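Local coordinates for protein putative methylthioribose-1-phosphate isomerase (Pyrococcus horikoshii OT3, PDB 6A34) that probably catalyses the interconversion of methylthioribose-1-phosphate and methylthioribulose-1-phosphate in the methionine salvage pathway, at residues A[256-261]-A[297-302]; A[303-306]-A[310-313]. All blocks are in the same frame, centred on the assembly; numbering follows the deposited sequence.

Contact 1 of 2, residues A[256-261]-A[297-302]; sequences ANKIGT and EERSPE
The ammonium end of K258 comes obliquely to the guanidinium of R299 across a thin surface contact that buries just 52 Å² in all. Along the first segment, A256 and N257 continue the strand 255-258, A256 pairing through its backbone with D247 and R248, and N257 with D324. K258 closes the strand. Its chain bends at chi2 (60°) and then runs nearly extended, which carries the ammonium away from its own backbone until NZ lies 3.3 Å from NH2 of R299. The two side chains cross at about a right angle. Both atoms are donors, so this is an approach of like charges without a hydrogen bond. The positive charge of R299 is probably balanced in part within its own segment by E297, whose OE2 lies at the guanidinium edge, in its plane, and accepts from NE of R299 at 2.7 Å and from NH1 of R299 at 2.9 Å, a side-on salt bridge to a single oxygen. After K258 the chain folds into a type II beta turn through I259 and G260. T261 fixes that turn twice on the carbonyl O of K258, by its backbone N at 3.1 Å and by OG1 at 2.7 Å, and G260 occupies the N-cap position of helix 261-270. N257 and K258 are predicted to bind substrate, and K258 lies near C167, the predicted transition-state stabiliser, and Q206, consistent with an MtnA active site with R299 beside it.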
ATOM      1  N   ALA A 256       2.953 -13.663 -13.644  1.00 29.52           N
ATOM      2  CA  ALA A 256       3.328 -12.314 -13.316  1.00 30.04           C
ATOM      3  C   ALA A 256       2.075 -11.443 -13.269  1.00 29.13           C
ATOM      4  O   ALA A 256       1.196 -11.565 -14.106  1.00 30.44           O
ATOM      5  CB  ALA A 256       4.307 -11.806 -14.348  1.00 31.46           C
ATOM      6  N   ASN A 257       1.971 -10.596 -12.249  1.00 29.52           N
ATOM      7  CA  ASN A 257       0.858  -9.635 -12.182  1.00 30.01           C
ATOM      8  C   ASN A 257       1.359  -8.452 -11.352  1.00 30.09           C
ATOM      9  O   ASN A 257       2.442  -8.556 -10.769  1.00 26.18           O
ATOM     10  CB  ASN A 257      -0.436 -10.272 -11.661  1.00 30.24           C
ATOM     11  CG  ASN A 257      -1.663  -9.433 -11.955  1.00 31.68           C
ATOM     12  OD1 ASN A 257      -1.877  -9.033 -13.101  1.00 28.70           O
ATOM     13  ND2 ASN A 257      -2.432  -9.099 -10.921  1.00 27.50           N
ATOM     14  N   LYS A 258       0.585  -7.352 -11.338  1.00 29.52           N
ATOM     15  CA  LYS A 258       0.945  -6.153 -10.636  1.00 30.36           C
ATOM     16  C   LYS A 258       1.388  -6.516  -9.225  1.00 30.22           C
ATOM     17  O   LYS A 258       0.719  -7.336  -8.524  1.00 29.64           O
ATOM     18  CB  LYS A 258      -0.207  -5.148 -10.503  1.00 35.06           C
ATOM     19  CG  LYS A 258       0.233  -3.687 -10.509  1.00 45.09           C
ATOM     20  CD  LYS A 258       0.968  -3.275 -11.797  1.00 50.04           C
ATOM     21  CE  LYS A 258       0.896  -1.796 -12.123  1.00 60.27           C
ATOM     22  NZ  LYS A 258       2.010  -1.371 -13.018  1.00 62.77           N
ATOM     23  N   ILE A 259       2.423  -5.797  -8.793  1.00 26.58           N
ATOM     24  CA  ILE A 259       3.040  -5.948  -7.491  1.00 28.43           C
ATOM     25  C   ILE A 259       1.961  -5.961  -6.400  1.00 26.19           C
ATOM     26  O   ILE A 259       1.018  -5.144  -6.373  1.00 27.08           O
ATOM     27  CB  ILE A 259       4.086  -4.848  -7.263  1.00 29.98           C
ATOM     28  CG1 ILE A 259       4.961  -5.136  -6.047  1.00 32.48           C
ATOM     29  CG2 ILE A 259       3.419  -3.485  -7.163  1.00 32.82           C
ATOM     30  CD1 ILE A 259       5.959  -6.249  -6.262  1.00 33.89           C
ATOM     31  N   GLY A 260       2.070  -6.957  -5.527  1.00 24.80           N
ATOM     32  CA  GLY A 260       1.070  -7.188  -4.487  1.00 25.22           C
ATOM     33  C   GLY A 260       0.263  -8.456  -4.689  1.00 23.25           C
ATOM     34  O   GLY A 260      -0.356  -8.929  -3.760  1.00 26.98           O
ATOM     35  N   THR A 261       0.258  -8.994  -5.909  1.00 23.33           N
ATOM     36  CA  THR A 261      -0.519 -10.181  -6.248  1.00 24.20           C
ATOM     37  C   THR A 261      -0.007 -11.372  -5.438  1.00 23.53           C
ATOM     38  O   THR A 261      -0.794 -12.119  -4.860  1.00 27.21           O
ATOM     39  CB  THR A 261      -0.515 -10.442  -7.761  1.00 24.12           C
ATOM     40  OG1 THR A 261      -1.111  -9.320  -8.408  1.00 25.91           O
ATOM     41  CG2 THR A 261      -1.293 -11.677  -8.135  1.00 25.37           C
ATOM     42  N   GLU A 297      10.798  -6.277 -14.204  1.00 46.42           N
ATOM     43  CA  GLU A 297      10.860  -4.888 -14.552  1.00 47.96           C
ATOM     44  C   GLU A 297      10.765  -3.997 -13.292  1.00 46.60           C
ATOM     45  O   GLU A 297       9.891  -4.147 -12.450  1.00 44.94           O
ATOM     46  CB  GLU A 297       9.699  -4.625 -15.508  1.00 54.29           C
ATOM     47  CG  GLU A 297       9.754  -3.274 -16.210  1.00 58.06           C
ATOM     48  CD  GLU A 297       8.465  -2.950 -16.935  1.00 57.61           C
ATOM     49  OE1 GLU A 297       7.779  -3.914 -17.363  1.00 62.69           O
ATOM     50  OE2 GLU A 297       8.141  -1.755 -17.054  1.00 54.82           O
ATOM     51  N   GLU A 298      11.696  -3.054 -13.157  1.00 45.64           N
ATOM     52  CA  GLU A 298      11.630  -2.013 -12.157  1.00 42.10           C
ATOM     53  C   GLU A 298      11.288  -0.704 -12.857  1.00 39.25           C
ATOM     54  O   GLU A 298      11.757  -0.450 -13.944  1.00 38.30           O
ATOM     55  CB  GLU A 298      12.955  -1.856 -11.421  1.00 42.86           C
ATOM     56  CG  GLU A 298      13.462  -3.160 -10.861  1.00 52.58           C
ATOM     57  CD  GLU A 298      14.838  -3.102 -10.227  1.00 58.02           C
ATOM     58  OE1 GLU A 298      15.547  -4.147 -10.269  1.00 55.00           O
ATOM     59  OE2 GLU A 298      15.182  -2.027  -9.661  1.00 60.31           O
ATOM     60  N   ARG A 299      10.486   0.132 -12.207  1.00 36.94           N
ATOM     61  CA  ARG A 299      10.127   1.404 -12.795  1.00 39.06           C
ATOM     62  C   ARG A 299      10.698   2.530 -11.935  1.00 36.22           C
ATOM     63  O   ARG A 299      11.367   2.271 -10.940  1.00 31.09           O
ATOM     64  CB  ARG A 299       8.613   1.486 -12.981  1.00 41.02           C
ATOM     65  CG  ARG A 299       8.133   0.488 -14.012  1.00 45.77           C
ATOM     66  CD  ARG A 299       6.666   0.596 -14.322  1.00 51.97           C
ATOM     67  NE  ARG A 299       6.467  -0.251 -15.487  1.00 56.49           N
ATOM     68  CZ  ARG A 299       5.296  -0.706 -15.919  1.00 57.87           C
ATOM     69  NH1 ARG A 299       5.283  -1.541 -16.947  1.00 50.28           N
ATOM     70  NH2 ARG A 299       4.165  -0.355 -15.317  1.00 49.76           N
ATOM     71  N   SER A 300      10.451   3.768 -12.380  1.00 38.06           N
ATOM     72  CA  SER A 300      11.075   4.933 -11.831  1.00 37.97           C
ATOM     73  C   SER A 300      10.820   4.994 -10.334  1.00 37.68           C
ATOM     74  O   SER A 300       9.713   4.727  -9.855  1.00 38.59           O
ATOM     75  CB  SER A 300      10.582   6.192 -12.488  1.00 41.88           C
ATOM     76  OG  SER A 300      10.893   7.318 -11.671  1.00 41.28           O
ATOM     77  N   PRO A 301      11.840   5.391  -9.557  1.00 37.85           N
ATOM     78  CA  PRO A 301      11.659   5.575  -8.121  1.00 35.72           C
ATOM     79  C   PRO A 301      10.626   6.675  -7.787  1.00 35.69           C
ATOM     80  O   PRO A 301      10.054   6.694  -6.690  1.00 35.18           O
ATOM     81  CB  PRO A 301      13.092   5.871  -7.644  1.00 36.71           C
ATOM     82  CG  PRO A 301      13.769   6.486  -8.852  1.00 38.62           C
ATOM     83  CD  PRO A 301      13.198   5.714 -10.033  1.00 37.35           C
ATOM     84  N   GLU A 302      10.320   7.543  -8.751  1.00 40.15           N
ATOM     85  CA  GLU A 302       9.329   8.625  -8.556  1.00 35.61           C
ATOM     86  C   GLU A 302       7.929   8.057  -8.295  1.00 35.64           C
ATOM     87  O   GLU A 302       7.157   8.685  -7.586  1.00 37.54           O
ATOM     88  CB  GLU A 302       9.301   9.581  -9.749  1.00 35.74           C
ATOM     89  CG  GLU A 302      10.605  10.378  -9.902  1.00 42.78           C
ATOM     90  CD  GLU A 302      10.930  11.353  -8.772  1.00 45.77           C
ATOM     91  OE1 GLU A 302      10.096  12.233  -8.490  1.00 42.70           O
ATOM     92  OE2 GLU A 302      12.031  11.256  -8.204  1.00 53.59           O
TER

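Contact 2 of 2, residues A[303-306]-A[310-313]; sequences EVLT and CRIA
L305 and R311 lie side by side and point the same way. CG of R311 is anti to its backbone N (chi1 -179°), and a bend at chi3 (-56°) brings the guanidinium beside L305 and T306. NH1 of R311 comes within 3.8 Å of CB of L305, while the methyl CG2 of T306 sits over one guanidinium face, offset toward its rim and 3.7 Å from NH2 of R311. The polar ends are engaged just before the segment: E302 is the partner of R311, and OG1 of T306 hydrogen-bonds to the carbonyl O of E302. On the other flank, CD2 of L305 packs on CB of A313 at 3.9 Å, and CD1 of I312 reaches the carbonyl O of V304 at 3.5 Å. Between these flanks runs the hydrogen bond from N of I312 to O of L305, 2.9 Å long and nearly straight (172°). T306 and R311 form an antiparallel non-hydrogen-bonded pair, with a CA-H...O contact of 3.2 Å from CA of T306 to O of C310. The short helix 302-305 thus passes directly into a two-stranded hairpin, 306-307 with 310-311, set against the second subunit: C310 forms a disulfide with C310 of that chain, and V304 and A313 both pack on its L224.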
ATOM      1  N   GLU A 303       7.585   6.915  -8.892  1.00 32.67           N
ATOM      2  CA  GLU A 303       6.305   6.291  -8.623  1.00 36.02           C
ATOM      3  C   GLU A 303       6.119   5.997  -7.120  1.00 32.78           C
ATOM      4  O   GLU A 303       5.001   5.986  -6.656  1.00 34.40           O
ATOM      5  CB  GLU A 303       6.158   4.985  -9.399  1.00 39.26           C
ATOM      6  CG  GLU A 303       6.072   5.147 -10.903  1.00 37.29           C
ATOM      7  CD  GLU A 303       5.803   3.813 -11.604  1.00 37.52           C
ATOM      8  OE1 GLU A 303       5.996   2.747 -10.968  1.00 33.17           O
ATOM      9  OE2 GLU A 303       5.402   3.837 -12.778  1.00 35.49           O
ATOM     10  N   VAL A 304       7.207   5.784  -6.367  1.00 34.10           N
ATOM     11  CA  VAL A 304       7.112   5.526  -4.894  1.00 34.34           C
ATOM     12  C   VAL A 304       7.292   6.819  -4.062  1.00 35.27           C
ATOM     13  O   VAL A 304       6.666   6.948  -2.997  1.00 32.29           O
ATOM     14  CB  VAL A 304       8.113   4.437  -4.468  1.00 32.57           C
ATOM     15  CG1 VAL A 304       8.153   4.262  -2.961  1.00 31.09           C
ATOM     16  CG2 VAL A 304       7.817   3.099  -5.157  1.00 32.96           C
ATOM     17  N   LEU A 305       8.171   7.730  -4.510  1.00 35.80           N
ATOM     18  CA  LEU A 305       8.508   8.962  -3.786  1.00 35.83           C
ATOM     19  C   LEU A 305       7.319   9.919  -3.853  1.00 35.67           C
ATOM     20  O   LEU A 305       7.169  10.719  -2.957  1.00 32.68           O
ATOM     21  CB  LEU A 305       9.757   9.624  -4.383  1.00 33.68           C
ATOM     22  CG  LEU A 305      11.027   8.785  -4.318  1.00 35.96           C
ATOM     23  CD1 LEU A 305      12.138   9.447  -5.094  1.00 36.74           C
ATOM     24  CD2 LEU A 305      11.463   8.527  -2.886  1.00 36.15           C
ATOM     25  N   THR A 306       6.535   9.826  -4.938  1.00 36.26           N
ATOM     26  CA  THR A 306       5.294  10.544  -5.097  1.00 37.16           C
ATOM     27  C   THR A 306       4.097   9.582  -5.048  1.00 40.06           C
ATOM     28  O   THR A 306       4.198   8.371  -5.276  1.00 40.90           O
ATOM     29  CB  THR A 306       5.269  11.375  -6.386  1.00 40.73           C
ATOM     30  OG1 THR A 306       5.121  10.485  -7.487  1.00 37.97           O
ATOM     31  CG2 THR A 306       6.506  12.224  -6.599  1.00 41.53           C
ATOM     32  N   CYS A 310       1.530  14.456  -5.099  1.00 43.64           N
ATOM     33  CA  CYS A 310       2.210  14.901  -3.895  1.00 43.98           C
ATOM     34  C   CYS A 310       3.512  14.108  -3.716  1.00 47.05           C
ATOM     35  O   CYS A 310       3.533  12.902  -3.902  1.00 41.59           O
ATOM     36  CB  CYS A 310       1.329  14.744  -2.654  1.00 46.19           C
ATOM     37  SG  CYS A 310      -0.102  15.865  -2.521  1.00 43.65           S
ATOM     38  N   ARG A 311       4.579  14.809  -3.319  1.00 48.56           N
ATOM     39  CA  ARG A 311       5.829  14.202  -2.929  1.00 46.17           C
ATOM     40  C   ARG A 311       5.746  13.867  -1.443  1.00 42.42           C
ATOM     41  O   ARG A 311       5.570  14.743  -0.658  1.00 50.10           O
ATOM     42  CB  ARG A 311       7.007  15.137  -3.216  1.00 45.51           C
ATOM     43  CG  ARG A 311       8.353  14.518  -2.851  1.00 50.41           C
ATOM     44  CD  ARG A 311       9.568  15.166  -3.503  1.00 51.00           C
ATOM     45  NE  ARG A 311       9.465  15.189  -4.963  1.00 52.03           N
ATOM     46  CZ  ARG A 311       9.874  14.230  -5.792  1.00 46.49           C
ATOM     47  NH1 ARG A 311      10.620  13.220  -5.360  1.00 40.28           N
ATOM     48  NH2 ARG A 311       9.517  14.303  -7.061  1.00 38.79           N
ATOM     49  N   ILE A 312       5.879  12.590  -1.078  1.00 40.81           N
ATOM     50  CA  ILE A 312       5.530  12.128   0.270  1.00 38.48           C
ATOM     51  C   ILE A 312       6.723  11.456   0.966  1.00 38.53           C
ATOM     52  O   ILE A 312       6.571  10.861   2.048  1.00 48.16           O
ATOM     53  CB  ILE A 312       4.277  11.219   0.235  1.00 40.76           C
ATOM     54  CG1 ILE A 312       4.335  10.112  -0.826  1.00 44.09           C
ATOM     55  CG2 ILE A 312       3.010  12.062   0.049  1.00 44.62           C
ATOM     56  CD1 ILE A 312       5.284   8.946  -0.530  1.00 45.16           C
ATOM     57  N   ALA A 313       7.902  11.518   0.357  1.00 35.61           N
ATOM     58  CA  ALA A 313       9.098  10.893   0.889  1.00 34.89           C
ATOM     59  C   ALA A 313      10.263  11.822   0.620  1.00 32.83           C
ATOM     60  O   ALA A 313      10.250  12.526  -0.385  1.00 33.83           O
ATOM     61  CB  ALA A 313       9.368   9.553   0.239  1.00 34.13           C
TER

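In the fold
Contact 1 closes before contact 2 opens along the chain, and their centres lie about 15 Å apart on the same side of the chain's centre. Contact 1 joins the end of strand 255-258, in the mixed four-stranded sheet, to the loop that follows strand 284-285; that loop leads straight into helix 302-305, on which contact 2 begins. E302, the last residue of contact 1, ties the two together by a salt bridge from its OE1 to NH2 of R311 in contact 2, at 2.6 Å. The run 297-313 starts beside K258 of the predicted substrate site and ends at the disulfide-linked subunit interface, contact 2 being the more peripheral (about 26 Å against about 16 Å between contact centre and chain centre).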